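Local coordinates for spike protein P5 (Enterobacteria phage PRD1, PDB 1YQ5) that is a homotrimeric protein that, with P31 and P2, forms the spike complexes at the 5-fold vertices of the capsid and is essential for infectivity, at residues Leu78-Tyr83 with Asp87-Cys92. Sequence-based numbering, arbitrary orientation.
Sequences LLRVKY and DFVVAC
An antiparallel beta hairpin at one margin of a jelly-roll sheet pairs Leu-79 and Val-81 with Val-90 and Phe-88 through two rings of backbone hydrogen bonds. In the first, Leu-79 N gives a nearly straight bond to Val-90 O (2.9 Å, 174° at the hydrogen), whereas the return bond from Val-90 N to Leu-79 O is longer, 3.2 Å, and more bent. In the second, Phe-88 N reaches Val-81 O at 2.7 Å, and Val-81 N donates to Phe-88 O. That carbonyl also receives a CA-H...O contact from Arg-80 CA at 3.2 Å.

On the face shared by Leu-79, Val-81, Val-90 and Phe-88, Val-90 CG1 sits between its own backbone N and carbonyl carbon (chi1 77°) and meets Leu-79 CB at 3.9 Å. The ring of Phe-88 extends alongside the pair toward the Tyr-83 end, CD1 lying 3.4 Å from Val-81 O, and with Val-81 packs on Leu-105 of the facing sheet.

The other face is more polar. Arg-80 CG lies against Val-89 CG1 (3.8 Å), and Lys-82 CG against Asp-87 CB (3.7 Å), so these pairs touch through their aliphatic parts. Their charged ends go to other partners: Arg-80 and Lys-82 both form salt bridges with Asp-28, and Asp-87 with Lys-68 of a second subunit. At the far end Leu-78 CD2 touches Ala-91 CB.

Strand 76-83 is also hydrogen-bonded through its backbone to strand 119-126, while strand 86-93 is outermost within the chain and meets a neighbouring subunit; the hairpin thus edges one sheet of the C1q/TNF-like beta-jelly-roll in the trimeric C-terminal domain of P5.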
loop_
_atom_site.group_PDB
_atom_site.type_symbol
_atom_site.label_atom_id
_atom_site.label_comp_id
_atom_site.label_asym_id
_atom_site.label_seq_id
_atom_site.Cartn_x
_atom_site.Cartn_y
_atom_site.Cartn_z
ATOM N N LEU A 78 13.537 2.760 6.119
ATOM C CA LEU A 78 12.520 2.620 7.153
ATOM C C LEU A 78 11.508 3.748 7.002
ATOM O O LEU A 78 11.884 4.920 6.946
ATOM C CB LEU A 78 13.164 2.700 8.538
ATOM C CG LEU A 78 14.415 1.848 8.759
ATOM C CD1 LEU A 78 14.902 2.049 10.182
ATOM C CD2 LEU A 78 14.112 0.375 8.494
ATOM N N LEU A 79 10.228 3.397 6.933
ATOM C CA LEU A 79 9.189 4.410 6.784
ATOM C C LEU A 79 8.169 4.336 7.903
ATOM O O LEU A 79 7.822 3.251 8.371
ATOM C CB LEU A 79 8.486 4.265 5.432
ATOM C CG LEU A 79 9.337 4.573 4.199
ATOM C CD1 LEU A 79 10.323 3.449 3.967
ATOM C CD2 LEU A 79 8.436 4.743 2.980
ATOM N N ARG A 80 7.687 5.497 8.329
ATOM C CA ARG A 80 6.709 5.551 9.401
ATOM C C ARG A 80 5.706 6.684 9.255
ATOM O O ARG A 80 6.058 7.810 8.893
ATOM C CB ARG A 80 7.414 5.697 10.754
ATOM C CG ARG A 80 6.463 5.797 11.935
ATOM C CD ARG A 80 7.225 6.061 13.230
ATOM N NE ARG A 80 7.665 7.449 13.325
ATOM C CZ ARG A 80 8.624 7.875 14.144
ATOM N NH1 ARG A 80 9.262 7.016 14.939
ATOM N NH2 ARG A 80 8.930 9.164 14.189
ATOM N N VAL A 81 4.450 6.358 9.542
ATOM C CA VAL A 81 3.355 7.316 9.506
ATOM C C VAL A 81 2.668 7.206 10.858
ATOM O O VAL A 81 2.426 6.100 11.344
ATOM C CB VAL A 81 2.313 6.972 8.424
ATOM C CG1 VAL A 81 1.132 7.932 8.525
ATOM C CG2 VAL A 81 2.943 7.048 7.046
ATOM N N LYS A 82 2.362 8.345 11.467
ATOM C CA LYS A 82 1.692 8.337 12.758
ATOM C C LYS A 82 0.470 9.235 12.759
ATOM O O LYS A 82 0.411 10.220 12.027
ATOM C CB LYS A 82 2.634 8.821 13.862
ATOM C CG LYS A 82 3.930 8.044 13.976
ATOM C CD LYS A 82 4.721 8.483 15.199
ATOM C CE LYS A 82 5.140 9.934 15.099
ATOM N NZ LYS A 82 5.721 10.440 16.383
ATOM N N TYR A 83 -0.511 8.864 13.572
ATOM C CA TYR A 83 -1.712 9.663 13.753
ATOM C C TYR A 83 -2.241 9.335 15.140
ATOM O O TYR A 83 -2.628 8.197 15.416
ATOM C CB TYR A 83 -2.794 9.359 12.718
ATOM C CG TYR A 83 -3.938 10.343 12.851
ATOM C CD1 TYR A 83 -3.808 11.652 12.385
ATOM C CD2 TYR A 83 -5.097 10.006 13.549
ATOM C CE1 TYR A 83 -4.797 12.605 12.617
ATOM C CE2 TYR A 83 -6.098 10.957 13.793
ATOM C CZ TYR A 83 -5.936 12.252 13.326
ATOM O OH TYR A 83 -6.897 13.201 13.585
ATOM N N ASP A 87 0.782 4.248 15.157
ATOM C CA ASP A 87 1.938 4.430 14.292
ATOM C C ASP A 87 1.973 3.226 13.346
ATOM O O ASP A 87 1.602 2.111 13.725
ATOM C CB ASP A 87 3.237 4.542 15.096
ATOM C CG ASP A 87 3.638 3.242 15.749
ATOM O OD1 ASP A 87 2.899 2.760 16.633
ATOM O OD2 ASP A 87 4.698 2.703 15.375
ATOM N N PHE A 88 2.394 3.463 12.110
ATOM C CA PHE A 88 2.452 2.405 11.109
ATOM C C PHE A 88 3.823 2.427 10.460
ATOM O O PHE A 88 4.320 3.488 10.074
ATOM C CB PHE A 88 1.360 2.626 10.064
ATOM C CG PHE A 88 0.020 2.961 10.661
ATOM C CD1 PHE A 88 -0.354 4.283 10.867
ATOM C CD2 PHE A 88 -0.853 1.951 11.052
ATOM C CE1 PHE A 88 -1.578 4.598 11.456
ATOM C CE2 PHE A 88 -2.077 2.254 11.642
ATOM C CZ PHE A 88 -2.440 3.584 11.843
ATOM N N VAL A 89 4.430 1.254 10.326
ATOM C CA VAL A 89 5.768 1.178 9.764
ATOM C C VAL A 89 5.979 0.089 8.728
ATOM O O VAL A 89 5.154 -0.812 8.557
ATOM C CB VAL A 89 6.803 0.937 10.875
ATOM C CG1 VAL A 89 6.676 2.004 11.950
ATOM C CG2 VAL A 89 6.597 -0.448 11.474
ATOM N N VAL A 90 7.116 0.192 8.052
ATOM C CA VAL A 90 7.536 -0.782 7.063
ATOM C C VAL A 90 9.021 -0.563 6.799
ATOM O O VAL A 90 9.521 0.562 6.897
ATOM C CB VAL A 90 6.762 -0.633 5.732
ATOM C CG1 VAL A 90 7.298 0.555 4.930
ATOM C CG2 VAL A 90 6.879 -1.918 4.932
ATOM N N ALA A 91 9.724 -1.647 6.494
ATOM C CA ALA A 91 11.145 -1.585 6.179
ATOM C C ALA A 91 11.270 -2.114 4.751
ATOM O O ALA A 91 10.674 -3.135 4.418
ATOM C CB ALA A 91 11.940 -2.452 7.147
ATOM N N CYS A 92 12.034 -1.420 3.911
ATOM C CA CYS A 92 12.194 -1.823 2.518
ATOM C C CYS A 92 13.663 -1.991 2.142
ATOM O O CYS A 92 14.406 -1.011 2.067
ATOM C CB CYS A 92 11.554 -0.775 1.603
ATOM S SG CYS A 92 9.860 -0.320 2.083
#